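Local coordinates for protein inositol-1,4,5-trisphosphate 5-phosphatase 1 (Schizosaccharomyces pombe, PDB 1I9Z) that removes the 5-phosphate from soluble and lipid inositol phosphates through its catalytic 5-phosphatase domain, the piece present here, with magnesium as cofactor, at residues A[171-174]-A[175-178]; A[177-180]-A[181-185]; A[238-242]-A[243-247]. One frame throughout, in Å; residues are numbered along the deposited sequence.

In the fold
The three contacts lie in the DNase I-like fold of the phosphatase domain. After strand 158-166 the chain runs through the inositol bisphosphate pocket. Contact 1 closes the end of the loop, 171-173, onto the first turn of helix 174-187. Contact 2 follows directly along that helix, shares Arg177 and Asp178 with contact 1, and leads toward strand 201-205. Contact 3 comes later, where helix 236-242 turns into the loop 243-247. None of the three nests within another. Contact 3 packs against both earlier ones. Asp178 meets Gln240 and Val246, Tyr174 reaches Lys239 and Gln240, and Tyr181 meets Val246 and Phe247. Helices 174-187 and 236-242 are thereby tied together.

Contact 1 (A[171-174]-A[175-178]); sequences YTNY and DERD. With 2IP (D-myo-inositol-1,4-bisphosphate), chain C.
Asp178 N bonds to Tyr174 O at 2.8 Å, a firm i to i+4 bond in the first turn of helix 174-187. Beside it, the Asn173 amide and the Glu176 carboxylate run alongside each other. Asn173 ND2 reaches Glu176 OE1 at 3.1 Å. OE1 lies close to the amide plane but is met from above its own carboxylate plane, the two planes being 64° apart. Asn173 CG sits between backbone N and carbonyl carbon (chi1 60°), which sets the amide beside the Glu176 side chain. Asn173 is the N-cap residue, yet its side chain makes no capping bond. Its backbone O accepts weak bonds from Glu176 N and Arg177 N. The residue also centres an inverse gamma turn, closed by Tyr174 N on Thr172 O at 2.8 Å. Water 1 joins Thr172 O to Asp175 N.

Arg177 bends at chi3 (-93°) and brings its guanidinium against the loop, with Asn173 O 3.7 Å above its plane. NH1 makes a weak bond to Tyr171 O, and NH2 another to Asn173 OD1. The guanidinium is held more firmly from outside: NH2 by Ala168 O, NH1 by Gly170 O and Gln236 OE1. Tyr210 adds a cation-pi contact. Tyr171 N donates to O12 of the bound inositol bisphosphate at 3.2 Å, and more weakly to O13. Packing ends at Tyr174, whose CE1 is 3.3 Å from Asp175 OD1 and whose ring leans on helix 236-242.

Ala169, which accepts from Asn173 ND2, and Gly170 also line the ligand pocket. Arg177 and Asn173 thus act as a probable second shell. They probably fix the loop so that the Tyr171 amide faces the 1-phosphate, and the buried guanidinium charge would probably favour the anion nearby.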
ATOM      1  N   TYR A 171      -0.729 -17.087  17.004  1.00 22.64           N
ATOM      2  CA  TYR A 171       0.526 -16.684  17.609  1.00 24.46           C
ATOM      3  C   TYR A 171       1.781 -17.257  16.939  1.00 23.42           C
ATOM      4  O   TYR A 171       2.674 -16.531  16.502  1.00 23.50           O
ATOM      5  CB  TYR A 171       0.509 -17.095  19.074  1.00 25.26           C
ATOM      6  CG  TYR A 171       1.764 -16.693  19.802  1.00 25.63           C
ATOM      7  CD1 TYR A 171       2.123 -15.369  19.913  1.00 25.22           C
ATOM      8  CD2 TYR A 171       2.581 -17.661  20.408  1.00 27.49           C
ATOM      9  CE1 TYR A 171       3.270 -14.974  20.621  1.00 24.13           C
ATOM     10  CE2 TYR A 171       3.735 -17.292  21.116  1.00 26.71           C
ATOM     11  CZ  TYR A 171       4.056 -15.924  21.221  1.00 27.53           C
ATOM     12  OH  TYR A 171       5.114 -15.543  22.031  1.00 31.26           O
ATOM     13  N   THR A 172       1.842 -18.566  16.815  1.00 24.47           N
ATOM     14  CA  THR A 172       3.045 -19.185  16.249  1.00 26.01           C
ATOM     15  C   THR A 172       3.028 -19.520  14.747  1.00 26.11           C
ATOM     16  O   THR A 172       4.061 -19.863  14.185  1.00 24.13           O
ATOM     17  CB  THR A 172       3.345 -20.525  16.947  1.00 28.41           C
ATOM     18  OG1 THR A 172       2.322 -21.443  16.566  1.00 30.05           O
ATOM     19  CG2 THR A 172       3.346 -20.380  18.477  1.00 29.25           C
ATOM     20  N   ASN A 173       1.875 -19.409  14.093  1.00 25.13           N
ATOM     21  CA  ASN A 173       1.820 -19.861  12.707  1.00 24.60           C
ATOM     22  C   ASN A 173       2.266 -18.914  11.644  1.00 22.79           C
ATOM     23  O   ASN A 173       1.501 -18.593  10.692  1.00 21.70           O
ATOM     24  CB  ASN A 173       0.422 -20.358  12.386  1.00 26.77           C
ATOM     25  CG  ASN A 173      -0.556 -19.329  12.551  1.00 28.23           C
ATOM     26  OD1 ASN A 173      -0.516 -18.577  13.548  1.00 30.16           O
ATOM     27  ND2 ASN A 173      -1.506 -19.249  11.604  1.00 29.13           N
ATOM     28  N   TYR A 174       3.510 -18.464  11.772  1.00 20.83           N
ATOM     29  CA  TYR A 174       4.034 -17.574  10.773  1.00 19.36           C
ATOM     30  C   TYR A 174       4.299 -18.364   9.491  1.00 18.35           C
ATOM     31  O   TYR A 174       4.293 -17.766   8.408  1.00 17.32           O
ATOM     32  CB  TYR A 174       5.282 -16.798  11.258  1.00 22.25           C
ATOM     33  CG  TYR A 174       6.479 -17.660  11.577  1.00 25.63           C
ATOM     34  CD1 TYR A 174       7.262 -18.191  10.545  1.00 27.94           C
ATOM     35  CD2 TYR A 174       6.808 -17.989  12.900  1.00 28.69           C
ATOM     36  CE1 TYR A 174       8.357 -19.054  10.831  1.00 31.43           C
ATOM     37  CE2 TYR A 174       7.899 -18.853  13.187  1.00 30.88           C
ATOM     38  CZ  TYR A 174       8.652 -19.382  12.152  1.00 32.08           C
ATOM     39  OH  TYR A 174       9.663 -20.330  12.400  1.00 35.78           O
ATOM     40  N   ASP A 175       4.449 -19.691   9.561  1.00 17.42           N
ATOM     41  CA  ASP A 175       4.631 -20.410   8.261  1.00 20.34           C
ATOM     42  C   ASP A 175       3.331 -20.260   7.423  1.00 18.34           C
ATOM     43  O   ASP A 175       3.361 -20.158   6.194  1.00 18.24           O
ATOM     44  CB  ASP A 175       4.868 -21.907   8.447  1.00 23.15           C
ATOM     45  CG  ASP A 175       6.225 -22.216   9.042  1.00 27.24           C
ATOM     46  OD1 ASP A 175       7.165 -21.423   8.871  1.00 28.70           O
ATOM     47  OD2 ASP A 175       6.344 -23.293   9.662  1.00 31.11           O
ATOM     48  N   GLU A 176       2.197 -20.260   8.098  1.00 19.42           N
ATOM     49  CA  GLU A 176       0.943 -20.112   7.341  1.00 19.88           C
ATOM     50  C   GLU A 176       0.845 -18.672   6.764  1.00 18.73           C
ATOM     51  O   GLU A 176       0.367 -18.490   5.643  1.00 17.50           O
ATOM     52  CB  GLU A 176      -0.252 -20.425   8.222  1.00 20.28           C
ATOM     53  CG  GLU A 176      -1.565 -20.418   7.392  1.00 24.60           C
ATOM     54  CD  GLU A 176      -2.824 -20.726   8.215  1.00 27.60           C
ATOM     55  OE1 GLU A 176      -2.709 -21.042   9.438  1.00 27.28           O
ATOM     56  OE2 GLU A 176      -3.927 -20.623   7.606  1.00 29.31           O
ATOM     57  N   ARG A 177       1.247 -17.643   7.522  1.00 17.44           N
ATOM     58  CA  ARG A 177       1.240 -16.300   6.940  1.00 16.38           C
ATOM     59  C   ARG A 177       2.206 -16.249   5.749  1.00 18.00           C
ATOM     60  O   ARG A 177       1.961 -15.589   4.730  1.00 16.36           O
ATOM     61  CB  ARG A 177       1.682 -15.256   8.009  1.00 16.38           C
ATOM     62  CG  ARG A 177       0.627 -15.115   9.115  1.00 18.89           C
ATOM     63  CD  ARG A 177       1.016 -14.049  10.117  1.00 15.35           C
ATOM     64  NE  ARG A 177       1.761 -14.584  11.287  1.00 17.28           N
ATOM     65  CZ  ARG A 177       1.166 -15.204  12.331  1.00 17.45           C
ATOM     66  NH1 ARG A 177       1.871 -15.618  13.398  1.00 17.69           N
ATOM     67  NH2 ARG A 177      -0.133 -15.491  12.300  1.00 17.40           N
ATOM     68  N   ASP A 178       3.360 -16.904   5.861  1.00 18.13           N
ATOM     69  CA  ASP A 178       4.279 -16.818   4.699  1.00 17.90           C
ATOM     70  C   ASP A 178       3.622 -17.474   3.454  1.00 17.96           C
ATOM     71  O   ASP A 178       3.769 -17.024   2.336  1.00 16.83           O
ATOM     72  CB  ASP A 178       5.595 -17.561   5.001  1.00 19.02           C
ATOM     73  CG  ASP A 178       6.463 -16.859   6.007  1.00 20.53           C
ATOM     74  OD1 ASP A 178       7.542 -17.475   6.336  1.00 20.04           O
ATOM     75  OD2 ASP A 178       6.143 -15.711   6.498  1.00 16.74           O
TER
HETATM   76  C1  2IP C 302      -5.141 -17.057  18.252  0.50 57.15           C
HETATM   77  C2  2IP C 302      -6.610 -16.983  17.762  0.50 56.44           C
HETATM   78  C3  2IP C 302      -7.356 -15.733  18.340  0.50 55.74           C
HETATM   79  C4  2IP C 302      -6.624 -14.392  18.069  0.50 55.30           C
HETATM   80  C5  2IP C 302      -5.221 -14.500  18.707  0.50 56.01           C
HETATM   81  C6  2IP C 302      -4.391 -15.677  18.113  0.50 56.48           C
HETATM   82  O1  2IP C 302      -4.488 -18.062  18.980  0.50 59.22           O
HETATM   83  O2  2IP C 302      -6.700 -16.895  16.366  0.50 55.17           O
HETATM   84  O3  2IP C 302      -8.627 -15.619  17.772  0.50 56.00           O
HETATM   85  O4  2IP C 302      -7.389 -13.301  18.678  0.50 53.37           O
HETATM   86  O5  2IP C 302      -4.488 -13.292  18.502  0.50 55.20           O
HETATM   87  O6  2IP C 302      -3.186 -15.592  18.862  0.50 55.61           O
HETATM   88  P4  2IP C 302      -8.096 -12.157  17.861  0.50 51.58           P
HETATM   89  O41 2IP C 302      -7.003 -11.552  16.904  0.50 52.69           O
HETATM   90  O42 2IP C 302      -8.604 -11.133  18.773  0.50 50.04           O
HETATM   91  O43 2IP C 302      -9.223 -12.916  17.138  0.50 51.76           O
HETATM   92  P1  2IP C 302      -3.464 -19.101  18.617  0.50 59.45           P
HETATM   93  O11 2IP C 302      -4.087 -20.395  19.169  0.50 61.20           O
HETATM   94  O12 2IP C 302      -3.079 -19.309  17.172  0.50 60.96           O
HETATM   95  O13 2IP C 302      -2.265 -18.778  19.516  0.50 60.76           O
HETATM   96  O   HOH W   1       4.848 -21.454  11.783  1.00 29.77           O

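Contact 2 (A[177-180]-A[181-185]); sequences RDHD and YRTIA
This is a helix-internal contact, one turn of helix 174-187 against the next. The helix is the crossover of a beta-alpha-beta unit between strands 158-166 and 201-205 of the DNase I-like fold. Regular i to i+4 backbone bonds carry it: Tyr181 N to Arg177 O, Arg182 N to Asp178 O and Ile184 N to Asp180 O.

The inner side is buried. The Tyr181 ring meets those of Trp204 and Phe247, Ile184 touches Trp204, and Asp180 OD2 takes a bond from Ala168 N.

The outer side is polar. Arg182 bends at chi3 (-117°), so that its guanidinium folds back along the helix, with Asp178 O 3.8 Å above its plane. Arg182 NH1 comes to the edge of the His179 ring, 3.5 Å from CD2, and the two planes stand 60° apart.

His179 O is gripped twice by Thr183. The backbone N bonds at 2.9 Å and OG1 at 2.8 Å, from opposite faces of the carbonyl plane. The same hydroxyl oxygen also lies over one face of the His179 ring, 3.3 Å above its plane and shifted toward the rim.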
ATOM      1  N   ARG A 177       1.247 -17.643   7.522  1.00 17.44           N
ATOM      2  CA  ARG A 177       1.240 -16.300   6.940  1.00 16.38           C
ATOM      3  C   ARG A 177       2.206 -16.249   5.749  1.00 18.00           C
ATOM      4  O   ARG A 177       1.961 -15.589   4.730  1.00 16.36           O
ATOM      5  CB  ARG A 177       1.682 -15.256   8.009  1.00 16.38           C
ATOM      6  CG  ARG A 177       0.627 -15.115   9.115  1.00 18.89           C
ATOM      7  CD  ARG A 177       1.016 -14.049  10.117  1.00 15.35           C
ATOM      8  NE  ARG A 177       1.761 -14.584  11.287  1.00 17.28           N
ATOM      9  CZ  ARG A 177       1.166 -15.204  12.331  1.00 17.45           C
ATOM     10  NH1 ARG A 177       1.871 -15.618  13.398  1.00 17.69           N
ATOM     11  NH2 ARG A 177      -0.133 -15.491  12.300  1.00 17.40           N
ATOM     12  N   ASP A 178       3.360 -16.904   5.861  1.00 18.13           N
ATOM     13  CA  ASP A 178       4.279 -16.818   4.699  1.00 17.90           C
ATOM     14  C   ASP A 178       3.622 -17.474   3.454  1.00 17.96           C
ATOM     15  O   ASP A 178       3.769 -17.024   2.336  1.00 16.83           O
ATOM     16  CB  ASP A 178       5.595 -17.561   5.001  1.00 19.02           C
ATOM     17  CG  ASP A 178       6.463 -16.859   6.007  1.00 20.53           C
ATOM     18  OD1 ASP A 178       7.542 -17.475   6.336  1.00 20.04           O
ATOM     19  OD2 ASP A 178       6.143 -15.711   6.498  1.00 16.74           O
ATOM     20  N   HIS A 179       2.903 -18.558   3.712  1.00 20.39           N
ATOM     21  CA  HIS A 179       2.215 -19.286   2.661  1.00 19.81           C
ATOM     22  C   HIS A 179       1.145 -18.360   2.055  1.00 18.99           C
ATOM     23  O   HIS A 179       0.878 -18.381   0.833  1.00 16.00           O
ATOM     24  CB  HIS A 179       1.543 -20.501   3.259  1.00 22.26           C
ATOM     25  CG  HIS A 179       0.580 -21.150   2.318  1.00 23.26           C
ATOM     26  ND1 HIS A 179      -0.788 -21.128   2.511  1.00 27.49           N
ATOM     27  CD2 HIS A 179       0.795 -21.836   1.175  1.00 23.93           C
ATOM     28  CE1 HIS A 179      -1.380 -21.794   1.523  1.00 26.23           C
ATOM     29  NE2 HIS A 179      -0.436 -22.231   0.699  1.00 28.30           N
ATOM     30  N   ASP A 180       0.500 -17.571   2.915  1.00 18.65           N
ATOM     31  CA  ASP A 180      -0.530 -16.646   2.428  1.00 18.65           C
ATOM     32  C   ASP A 180       0.097 -15.598   1.513  1.00 18.45           C
ATOM     33  O   ASP A 180      -0.479 -15.193   0.494  1.00 17.28           O
ATOM     34  CB  ASP A 180      -1.239 -15.918   3.602  1.00 20.01           C
ATOM     35  CG  ASP A 180      -2.193 -16.796   4.357  1.00 20.32           C
ATOM     36  OD1 ASP A 180      -2.490 -17.906   3.885  1.00 19.72           O
ATOM     37  OD2 ASP A 180      -2.647 -16.407   5.463  1.00 17.84           O
ATOM     38  N   TYR A 181       1.288 -15.127   1.874  1.00 16.08           N
ATOM     39  CA  TYR A 181       1.984 -14.193   1.039  1.00 14.96           C
ATOM     40  C   TYR A 181       2.195 -14.797  -0.339  1.00 17.60           C
ATOM     41  O   TYR A 181       1.901 -14.175  -1.376  1.00 18.96           O
ATOM     42  CB  TYR A 181       3.388 -13.874   1.627  1.00 16.30           C
ATOM     43  CG  TYR A 181       4.278 -13.213   0.606  1.00 16.94           C
ATOM     44  CD1 TYR A 181       4.143 -11.885   0.301  1.00 19.06           C
ATOM     45  CD2 TYR A 181       5.138 -13.994  -0.199  1.00 19.44           C
ATOM     46  CE1 TYR A 181       4.817 -11.316  -0.797  1.00 22.13           C
ATOM     47  CE2 TYR A 181       5.792 -13.472  -1.284  1.00 21.34           C
ATOM     48  CZ  TYR A 181       5.620 -12.118  -1.586  1.00 22.91           C
ATOM     49  OH  TYR A 181       6.164 -11.595  -2.693  1.00 26.35           O
ATOM     50  N   ARG A 182       2.715 -16.024  -0.364  1.00 15.67           N
ATOM     51  CA  ARG A 182       3.007 -16.628  -1.657  1.00 16.66           C
ATOM     52  C   ARG A 182       1.758 -16.851  -2.487  1.00 17.45           C
ATOM     53  O   ARG A 182       1.791 -16.663  -3.702  1.00 18.34           O
ATOM     54  CB  ARG A 182       3.727 -17.966  -1.472  1.00 16.79           C
ATOM     55  CG  ARG A 182       5.096 -17.797  -0.800  1.00 20.98           C
ATOM     56  CD  ARG A 182       5.841 -19.178  -0.869  1.00 21.67           C
ATOM     57  NE  ARG A 182       6.109 -19.746   0.441  1.00 31.51           N
ATOM     58  CZ  ARG A 182       5.223 -20.406   1.153  1.00 32.21           C
ATOM     59  NH1 ARG A 182       4.015 -20.567   0.673  1.00 39.30           N
ATOM     60  NH2 ARG A 182       5.511 -20.916   2.310  1.00 30.43           N
ATOM     61  N   THR A 183       0.681 -17.256  -1.822  1.00 16.22           N
ATOM     62  CA  THR A 183      -0.620 -17.545  -2.448  1.00 17.78           C
ATOM     63  C   THR A 183      -1.164 -16.302  -3.107  1.00 18.12           C
ATOM     64  O   THR A 183      -1.653 -16.320  -4.255  1.00 17.89           O
ATOM     65  CB  THR A 183      -1.610 -18.082  -1.383  1.00 18.88           C
ATOM     66  OG1 THR A 183      -1.138 -19.345  -0.882  1.00 20.70           O
ATOM     67  CG2 THR A 183      -3.055 -18.326  -1.980  1.00 17.98           C
ATOM     68  N   ILE A 184      -1.070 -15.183  -2.397  1.00 18.44           N
ATOM     69  CA  ILE A 184      -1.556 -13.932  -2.938  1.00 16.91           C
ATOM     70  C   ILE A 184      -0.657 -13.362  -4.003  1.00 17.05           C
ATOM     71  O   ILE A 184      -1.125 -12.829  -5.022  1.00 19.52           O
ATOM     72  CB  ILE A 184      -1.745 -12.878  -1.783  1.00 15.79           C
ATOM     73  CG1 ILE A 184      -2.820 -13.358  -0.829  1.00 16.05           C
ATOM     74  CG2 ILE A 184      -1.986 -11.473  -2.405  1.00 16.24           C
ATOM     75  CD1 ILE A 184      -2.822 -12.607   0.584  1.00 14.13           C
ATOM     76  N   ALA A 185       0.655 -13.406  -3.796  1.00 17.08           N
ATOM     77  CA  ALA A 185       1.578 -12.829  -4.796  1.00 17.79           C
ATOM     78  C   ALA A 185       1.457 -13.610  -6.134  1.00 19.91           C
ATOM     79  O   ALA A 185       1.546 -13.036  -7.223  1.00 20.27           O
ATOM     80  CB  ALA A 185       2.995 -12.899  -4.263  1.00 18.37           C
TER

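Contact 3 (A[238-242]-A[243-247]); sequences NKQML and TGKVF
Met241 O takes a bond from Gly244 N at 3.0 Å, with the donor well above the carbonyl plane. At the C-terminal end of helix 236-242, this is consistent with a Schellman motif whose outer bond is weak. That outer bond runs from Lys245 N to Gln240 O, at 3.4 Å. Gly244 carries the positive phi (74°) that lets the chain reverse, a conformation that favours glycine. Water 3 lies within hydrogen-bonding distance of Met241 O (2.7 Å) and Val246 O.

The main side-chain bond joins Lys245 NZ to Gln240 OE1 at 3.1 Å. The ammonium approaches in the carbonyl plane, on a lone pair. Gln240 is bent at chi2 (-58°), which folds its amide toward the returning chain, while Lys245 runs extended past it. Water 2 accepts from Gln240 NE2 at 2.8 Å and weakly from Lys245 NZ. Both halves of the amide therefore have partners on this side. With an alanine here, Lys245 NZ would probably lose its carbonyl partner and swing more freely, and water 2 would lose its anchoring amide.

Apolar contacts complete the turn. Met241 crosses Val246 at about a right angle, and its CE reaches the CB of Phe247. The Phe247 ring stacks on Phe208, and Trp204 meets it edge to face. Leu286 of strand 283-288 touches both Met241 and Phe247. Val246 also leans on Asp178 and Tyr181 of helix 174-187, so the turn fastens helix 236-242 to its neighbour. Within the turn, the closest carbon-carbon touch of Val246 is CG2 against Gln240 CB, at 3.4 Å.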
ATOM      1  N   ASN A 238       9.764  -9.105  10.382  1.00 17.76           N
ATOM      2  CA  ASN A 238      11.147  -8.691  10.143  1.00 18.84           C
ATOM      3  C   ASN A 238      12.018  -9.920   9.907  1.00 18.12           C
ATOM      4  O   ASN A 238      12.881  -9.937   8.967  1.00 20.99           O
ATOM      5  CB  ASN A 238      11.674  -7.917  11.360  1.00 19.29           C
ATOM      6  CG  ASN A 238      13.188  -7.586  11.249  1.00 20.97           C
ATOM      7  OD1 ASN A 238      13.611  -6.847  10.385  1.00 22.77           O
ATOM      8  ND2 ASN A 238      13.961  -8.144  12.140  1.00 24.78           N
ATOM      9  N   LYS A 239      11.794 -10.935  10.724  1.00 19.38           N
ATOM     10  CA  LYS A 239      12.607 -12.169  10.658  1.00 20.70           C
ATOM     11  C   LYS A 239      12.417 -12.836   9.314  1.00 21.91           C
ATOM     12  O   LYS A 239      13.422 -13.179   8.685  1.00 19.95           O
ATOM     13  CB  LYS A 239      12.269 -13.144  11.799  1.00 21.20           C
ATOM     14  CG  LYS A 239      13.141 -14.440  11.887  1.00 29.14           C
ATOM     15  CD  LYS A 239      12.588 -15.333  13.064  1.00 33.60           C
ATOM     16  CE  LYS A 239      13.249 -16.708  13.278  1.00 38.61           C
ATOM     17  NZ  LYS A 239      12.269 -17.710  13.952  1.00 41.46           N
ATOM     18  N   GLN A 240      11.166 -12.978   8.852  1.00 19.53           N
ATOM     19  CA  GLN A 240      10.898 -13.621   7.535  1.00 21.68           C
ATOM     20  C   GLN A 240      11.261 -12.760   6.341  1.00 22.27           C
ATOM     21  O   GLN A 240      11.620 -13.304   5.284  1.00 23.84           O
ATOM     22  CB  GLN A 240       9.458 -14.056   7.388  1.00 20.72           C
ATOM     23  CG  GLN A 240       9.000 -14.938   8.539  1.00 20.96           C
ATOM     24  CD  GLN A 240       9.858 -16.169   8.683  1.00 24.11           C
ATOM     25  OE1 GLN A 240       9.756 -17.126   7.897  1.00 23.45           O
ATOM     26  NE2 GLN A 240      10.706 -16.155   9.681  1.00 21.95           N
ATOM     27  N   MET A 241      11.191 -11.441   6.462  1.00 18.85           N
ATOM     28  CA  MET A 241      11.601 -10.618   5.345  1.00 20.27           C
ATOM     29  C   MET A 241      13.138 -10.667   5.207  1.00 22.48           C
ATOM     30  O   MET A 241      13.665 -10.615   4.083  1.00 23.92           O
ATOM     31  CB  MET A 241      11.146  -9.157   5.520  1.00 18.24           C
ATOM     32  CG  MET A 241       9.578  -9.047   5.290  1.00 15.87           C
ATOM     33  SD  MET A 241       9.036  -7.378   5.500  1.00 18.25           S
ATOM     34  CE  MET A 241       9.932  -6.533   4.169  1.00 19.21           C
ATOM     35  N   LEU A 242      13.845 -10.736   6.327  1.00 23.06           N
ATOM     36  CA  LEU A 242      15.310 -10.754   6.270  1.00 26.51           C
ATOM     37  C   LEU A 242      15.873 -11.919   5.460  1.00 29.09           C
ATOM     38  O   LEU A 242      16.943 -11.798   4.811  1.00 29.31           O
ATOM     39  CB  LEU A 242      15.905 -10.758   7.685  1.00 25.60           C
ATOM     40  CG  LEU A 242      15.803  -9.318   8.244  1.00 26.70           C
ATOM     41  CD1 LEU A 242      16.462  -9.252   9.610  1.00 28.47           C
ATOM     42  CD2 LEU A 242      16.475  -8.274   7.268  1.00 28.34           C
ATOM     43  N   THR A 243      15.175 -13.036   5.505  1.00 30.46           N
ATOM     44  CA  THR A 243      15.597 -14.211   4.748  1.00 33.96           C
ATOM     45  C   THR A 243      15.106 -14.254   3.286  1.00 35.67           C
ATOM     46  O   THR A 243      15.388 -15.222   2.567  1.00 35.08           O
ATOM     47  CB  THR A 243      15.066 -15.435   5.420  1.00 36.14           C
ATOM     48  OG1 THR A 243      13.680 -15.546   5.129  1.00 39.89           O
ATOM     49  CG2 THR A 243      15.232 -15.317   6.937  1.00 38.51           C
ATOM     50  N   GLY A 244      14.396 -13.223   2.831  1.00 34.69           N
ATOM     51  CA  GLY A 244      13.857 -13.242   1.470  1.00 35.63           C
ATOM     52  C   GLY A 244      12.663 -14.185   1.302  1.00 35.92           C
ATOM     53  O   GLY A 244      12.092 -14.267   0.228  1.00 38.17           O
ATOM     54  N   LYS A 245      12.253 -14.883   2.350  1.00 36.29           N
ATOM     55  CA  LYS A 245      11.101 -15.805   2.257  1.00 37.02           C
ATOM     56  C   LYS A 245       9.754 -15.079   1.890  1.00 35.91           C
ATOM     57  O   LYS A 245       8.922 -15.611   1.120  1.00 35.98           O
ATOM     58  CB  LYS A 245      10.879 -16.556   3.595  1.00 40.39           C
ATOM     59  CG  LYS A 245      12.039 -17.420   4.217  1.00 43.42           C
ATOM     60  CD  LYS A 245      11.399 -18.376   5.260  1.00 44.49           C
ATOM     61  CE  LYS A 245      12.351 -18.986   6.356  1.00 46.54           C
ATOM     62  NZ  LYS A 245      11.602 -19.572   7.602  1.00 41.50           N
ATOM     63  N   VAL A 246       9.533 -13.883   2.443  1.00 31.13           N
ATOM     64  CA  VAL A 246       8.285 -13.165   2.148  1.00 27.21           C
ATOM     65  C   VAL A 246       8.567 -11.744   1.766  1.00 24.26           C
ATOM     66  O   VAL A 246       9.573 -11.181   2.176  1.00 23.25           O
ATOM     67  CB  VAL A 246       7.307 -13.151   3.343  1.00 27.11           C
ATOM     68  CG1 VAL A 246       6.693 -14.456   3.474  1.00 28.63           C
ATOM     69  CG2 VAL A 246       8.024 -12.737   4.637  1.00 26.54           C
ATOM     70  N   PHE A 247       7.666 -11.151   0.986  1.00 21.38           N
ATOM     71  CA  PHE A 247       7.836  -9.763   0.540  1.00 20.35           C
ATOM     72  C   PHE A 247       9.257  -9.381   0.096  1.00 20.92           C
ATOM     73  O   PHE A 247       9.813  -8.380   0.528  1.00 17.44           O
ATOM     74  CB  PHE A 247       7.403  -8.742   1.633  1.00 18.95           C
ATOM     75  CG  PHE A 247       5.975  -8.968   2.142  1.00 16.26           C
ATOM     76  CD1 PHE A 247       5.747  -9.709   3.272  1.00 15.25           C
ATOM     77  CD2 PHE A 247       4.889  -8.445   1.438  1.00 16.97           C
ATOM     78  CE1 PHE A 247       4.456  -9.955   3.748  1.00 16.40           C
ATOM     79  CE2 PHE A 247       3.582  -8.691   1.914  1.00 14.87           C
ATOM     80  CZ  PHE A 247       3.385  -9.430   3.063  1.00 15.08           C
TER
HETATM   81  O   HOH W   2      13.060 -17.624   9.898  1.00 43.14           O
HETATM   82  O   HOH W   3      12.185  -9.939   1.883  1.00 23.93           O